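PDB 6WTE: B12-binding domain-containing protein from Kitasatospora setae, which binds cobalamin and a [4Fe-4S] cluster and, as the radical SAM methylase TsrM, transfers a methyl group by a non-radical route. Local coordinates for residues A[312-315]-A[316-320]; A[383-387]-A[388-392]. One frame throughout, in Å; residues are numbered along the deposited sequence.

Interaction 1: residues A[312-315]-A[316-320]; sequences SPFD and EEFAD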
loop_
_atom_site.group_PDB
_atom_site.type_symbol
_atom_site.label_atom_id
_atom_site.label_comp_id
_atom_site.label_asym_id
_atom_site.label_seq_id
_atom_site.Cartn_x
_atom_site.Cartn_y
_atom_site.Cartn_z
ATOM N N SER A 312 -13.611 13.038 -6.376
ATOM C CA SER A 312 -14.495 12.974 -7.524
ATOM C C SER A 312 -14.157 11.721 -8.317
ATOM O O SER A 312 -12.972 11.384 -8.460
ATOM C CB SER A 312 -14.349 14.219 -8.416
ATOM O OG SER A 312 -15.176 14.128 -9.564
ATOM N N PRO A 313 -15.163 11.007 -8.847
ATOM C CA PRO A 313 -16.594 11.302 -8.752
ATOM C C PRO A 313 -17.223 10.720 -7.496
ATOM O O PRO A 313 -16.996 9.550 -7.178
ATOM C CB PRO A 313 -17.165 10.632 -10.000
ATOM C CG PRO A 313 -16.262 9.444 -10.226
ATOM C CD PRO A 313 -14.897 9.816 -9.678
ATOM N N PHE A 314 -18.022 11.527 -6.793
ATOM C CA PHE A 314 -18.709 11.067 -5.584
ATOM C C PHE A 314 -20.047 11.806 -5.559
ATOM O O PHE A 314 -20.147 12.894 -4.988
ATOM C CB PHE A 314 -17.894 11.343 -4.325
ATOM C CG PHE A 314 -18.349 10.559 -3.113
ATOM C CD1 PHE A 314 -19.514 10.900 -2.434
ATOM C CD2 PHE A 314 -17.599 9.492 -2.643
ATOM C CE1 PHE A 314 -19.925 10.183 -1.322
ATOM C CE2 PHE A 314 -18.000 8.772 -1.534
ATOM C CZ PHE A 314 -19.166 9.107 -0.873
ATOM N N ASP A 315 -21.060 11.217 -6.196
ATOM C CA ASP A 315 -22.335 11.902 -6.351
ATOM C C ASP A 315 -23.403 11.271 -5.461
ATOM O O ASP A 315 -23.152 10.322 -4.708
ATOM C CB ASP A 315 -22.768 11.941 -7.826
ATOM C CG ASP A 315 -22.963 10.561 -8.445
ATOM O OD1 ASP A 315 -23.103 9.558 -7.719
ATOM O OD2 ASP A 315 -22.979 10.484 -9.693
ATOM N N GLU A 316 -24.613 11.826 -5.550
ATOM C CA GLU A 316 -25.694 11.397 -4.670
ATOM C C GLU A 316 -26.035 9.927 -4.885
ATOM O O GLU A 316 -26.248 9.182 -3.918
ATOM C CB GLU A 316 -26.922 12.278 -4.888
ATOM C CG GLU A 316 -28.072 11.983 -3.944
ATOM C CD GLU A 316 -29.225 12.949 -4.132
ATOM O OE1 GLU A 316 -29.134 13.812 -5.033
ATOM O OE2 GLU A 316 -30.216 12.849 -3.376
ATOM N N GLU A 317 -26.093 9.488 -6.146
ATOM C CA GLU A 317 -26.383 8.084 -6.420
ATOM C C GLU A 317 -25.329 7.175 -5.804
ATOM O O GLU A 317 -25.652 6.116 -5.254
ATOM C CB GLU A 317 -26.478 7.839 -7.925
ATOM C CG GLU A 317 -26.789 6.384 -8.276
ATOM C CD GLU A 317 -26.627 6.072 -9.749
ATOM O OE1 GLU A 317 -25.707 6.626 -10.390
ATOM O OE2 GLU A 317 -27.430 5.268 -10.268
ATOM N N PHE A 318 -24.057 7.567 -5.900
ATOM C CA PHE A 318 -22.997 6.769 -5.295
ATOM C C PHE A 318 -23.178 6.683 -3.788
ATOM O O PHE A 318 -23.055 5.602 -3.201
ATOM C CB PHE A 318 -21.631 7.366 -5.643
ATOM C CG PHE A 318 -20.461 6.479 -5.282
ATOM C CD1 PHE A 318 -20.394 5.177 -5.745
ATOM C CD2 PHE A 318 -19.418 6.962 -4.502
ATOM C CE1 PHE A 318 -19.311 4.361 -5.423
ATOM C CE2 PHE A 318 -18.329 6.155 -4.188
ATOM C CZ PHE A 318 -18.282 4.851 -4.645
ATOM N N ALA A 319 -23.512 7.808 -3.146
ATOM C CA ALA A 319 -23.671 7.808 -1.699
ATOM C C ALA A 319 -24.873 6.974 -1.275
ATOM O O ALA A 319 -24.807 6.259 -0.269
ATOM C CB ALA A 319 -23.793 9.240 -1.180
ATOM N N ASP A 320 -25.976 7.040 -2.033
ATOM C CA ASP A 320 -27.128 6.189 -1.732
ATOM C C ASP A 320 -26.777 4.715 -1.878
ATOM O O ASP A 320 -27.222 3.879 -1.083
ATOM C CB ASP A 320 -28.304 6.536 -2.644
ATOM C CG ASP A 320 -28.939 7.871 -2.303
ATOM O OD1 ASP A 320 -28.781 8.346 -1.160
ATOM O OD2 ASP A 320 -29.612 8.436 -3.183
#
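Phe318 turns the edge of its ring, at CD2 and CE2, onto one face of Phe314 in a T-shaped stack with the planes at 87° and the centroids 5.2 Å apart. CD2 of Phe318 stands 3.6 Å from CD2 of Phe314, displaced from the middle of the face toward its rim, while Phe314 CD2 in turn lies in the plane of the Phe318 ring. On the Phe314 ring, CE1 packs obliquely on CB of Ala319 at 4.0 Å, so that one ring touches two consecutive residues of the first helical turn. The two phenylalanine side chains cross at about a right angle.

Asp315 is the N-cap of helix 316-325. With CG between its own backbone N and carbonyl carbon (chi1 61°), the carboxylate folds back over the helix start, and OD1 accepts from Phe318 N at 2.9 Å, met nearly along the C-O axis. The first i to i+4 bond of the helix follows, from Ala319 N to Asp315 O at 3.0 Å. OD2 of Asp315 forms a salt bridge with Lys282 of helix 278-294; the same amine pairs with Glu317 OE1, and Arg286 holds Glu317 OE2.

The aromatic pair is buried between neighbouring helices: Phe314 lies on Leu363 and Cys367 of helix 357-369, Phe318 on Ile278 and Leu285 of helix 278-294. The turn follows strand 304-309 of the radical SAM core, whose strands and helices alternate. A carboxylate gripped by a helix N-H and a lysine, and facing the positive end of the helix dipole, should be stabilised as the anion, while the aromatic stack joins the residue before the cap to the first turn by apolar contact.

Interaction 2: residues A[383-387]-A[388-392]; sequences PGETP and ETVRA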
loop_
_atom_site.group_PDB
_atom_site.type_symbol
_atom_site.label_atom_id
_atom_site.label_comp_id
_atom_site.label_asym_id
_atom_site.label_seq_id
_atom_site.Cartn_x
_atom_site.Cartn_y
_atom_site.Cartn_z
ATOM N N PRO A 383 5.782 20.463 -3.573
ATOM C CA PRO A 383 6.353 21.692 -4.149
ATOM C C PRO A 383 5.341 22.830 -4.139
ATOM O O PRO A 383 4.183 22.659 -4.535
ATOM C CB PRO A 383 6.732 21.269 -5.572
ATOM C CG PRO A 383 7.015 19.796 -5.449
ATOM C CD PRO A 383 5.951 19.316 -4.480
ATOM N N GLY A 384 5.783 23.988 -3.648
ATOM C CA GLY A 384 4.948 25.159 -3.480
ATOM C C GLY A 384 4.530 25.438 -2.049
ATOM O O GLY A 384 4.075 26.553 -1.755
ATOM N N GLU A 385 4.687 24.464 -1.152
ATOM C CA GLU A 385 4.164 24.607 0.198
ATOM C C GLU A 385 4.914 25.687 0.972
ATOM O O GLU A 385 6.147 25.718 0.991
ATOM C CB GLU A 385 4.245 23.277 0.948
ATOM C CG GLU A 385 3.392 23.273 2.202
ATOM C CD GLU A 385 1.973 22.786 1.938
ATOM O OE1 GLU A 385 1.804 21.583 1.690
ATOM O OE2 GLU A 385 1.032 23.611 1.964
ATOM N N THR A 386 4.159 26.570 1.605
ATOM C CA THR A 386 4.649 27.580 2.532
ATOM C C THR A 386 3.832 27.452 3.803
ATOM O O THR A 386 2.806 26.766 3.823
ATOM C CB THR A 386 4.482 28.996 1.957
ATOM O OG1 THR A 386 3.086 29.264 1.809
ATOM C CG2 THR A 386 5.179 29.136 0.599
ATOM N N PRO A 387 4.247 28.109 4.890
ATOM C CA PRO A 387 3.394 28.101 6.089
ATOM C C PRO A 387 1.985 28.605 5.822
ATOM O O PRO A 387 1.036 28.076 6.408
ATOM C CB PRO A 387 4.156 29.010 7.063
ATOM C CG PRO A 387 5.584 28.863 6.649
ATOM C CD PRO A 387 5.565 28.713 5.160
ATOM N N GLU A 388 1.813 29.578 4.923
ATOM C CA GLU A 388 0.474 30.104 4.679
ATOM C C GLU A 388 -0.378 29.129 3.875
ATOM O O GLU A 388 -1.599 29.080 4.073
ATOM C CB GLU A 388 0.542 31.474 3.989
ATOM C CG GLU A 388 0.869 31.465 2.504
ATOM C CD GLU A 388 -0.367 31.544 1.620
ATOM O OE1 GLU A 388 -0.216 31.820 0.411
ATOM O OE2 GLU A 388 -1.490 31.347 2.133
ATOM N N THR A 389 0.233 28.333 2.987
ATOM C CA THR A 389 -0.547 27.330 2.267
ATOM C C THR A 389 -0.998 26.213 3.205
ATOM O O THR A 389 -2.112 25.697 3.065
ATOM C CB THR A 389 0.241 26.756 1.083
ATOM O OG1 THR A 389 1.447 26.128 1.540
ATOM C CG2 THR A 389 0.575 27.849 0.063
ATOM N N VAL A 390 -0.164 25.841 4.179
ATOM C CA VAL A 390 -0.572 24.834 5.159
ATOM C C VAL A 390 -1.741 25.343 5.997
ATOM O O VAL A 390 -2.751 24.648 6.171
ATOM C CB VAL A 390 0.616 24.426 6.049
ATOM C CG1 VAL A 390 0.153 23.433 7.117
ATOM C CG2 VAL A 390 1.715 23.812 5.214
ATOM N N ARG A 391 -1.622 26.563 6.535
ATOM C CA ARG A 391 -2.693 27.113 7.369
ATOM C C ARG A 391 -4.006 27.188 6.606
ATOM O O ARG A 391 -5.071 26.859 7.150
ATOM C CB ARG A 391 -2.317 28.504 7.879
ATOM C CG ARG A 391 -1.160 28.544 8.843
ATOM C CD ARG A 391 -1.062 29.903 9.514
ATOM N NE ARG A 391 0.252 30.115 10.113
ATOM C CZ ARG A 391 1.208 30.858 9.563
ATOM N NH1 ARG A 391 0.994 31.467 8.404
ATOM N NH2 ARG A 391 2.376 30.995 10.178
ATOM N N ALA A 392 -3.952 27.626 5.345
ATOM C CA ALA A 392 -5.168 27.719 4.545
ATOM C C ALA A 392 -5.826 26.357 4.393
ATOM O O ALA A 392 -7.054 26.237 4.493
ATOM C CB ALA A 392 -4.850 28.313 3.176
#
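Thr389 OG1 sits between two acceptors, 2.6 Å from Glu385 OE2 and 2.7 Å from Thr386 O. Its position between the backbone N and the carbonyl carbon (chi1 60°) turns the hydroxyl back to the chain preceding the helix. Beside it, Val390 lays CG2 against the end of Glu385, 3.3 Å from Glu385 OE2, the two side chains crossing at about a right angle.

Thr386 is the N-cap of helix 387-398. Its OG1 accepts from Thr389 N at 3.2 Å, and its carbonyl O receives Val390 N at 3.1 Å. Thr386 and Glu388 run side by side and point the same way, bringing Glu388 CG to 3.2 Å from Thr386 OG1, while the carboxylate beyond bends off to a salt bridge with Arg338. One residue further on from the cap, the carbonyl O of Pro387 accepts from Arg391 N at 3.1 Å and also lies over one face of the Arg391 guanidinium.

Glu385 is positioned from outside the turn. Its OE1 accepts from Gly381 N and its OE2 is bonded to His336 NE2, while Leu341 and Phe380 pack against the side chain, Phe380 touching Val390 as well. This is the start of the helix that follows strand 373-380 in the radical SAM core, away from the cobalamin and the iron-sulfur cluster.

Both carboxylate oxygens of buried Glu385 thus have polar partners: a backbone N-H for one, a histidine for the other, with the threonine hydroxyl close by. Such a setting would offset much of the cost of burying the acid, and it couples the loop before the helix to the helix's first turn through side chains as well as the cap.

Interactions 1 and 2 are both entries into helices of the radical SAM core, each following a strand of the same sheet, and their nearest atoms are about 18 Å apart. Both are partly buried, and each has an N-cap side chain accepting a helix N-H, an aspartate in 312-320 and a threonine in 383-392. The buried parts differ: interaction 1 has an aromatic pair wedged between two neighbouring helices, interaction 2 a polar cluster round a glutamate. At the surface both use charged side chains, acids paired with lysine or arginine. Interaction 1 also comes nearer the iron-sulfur cluster, about 9 Å from the Pro313 side chain.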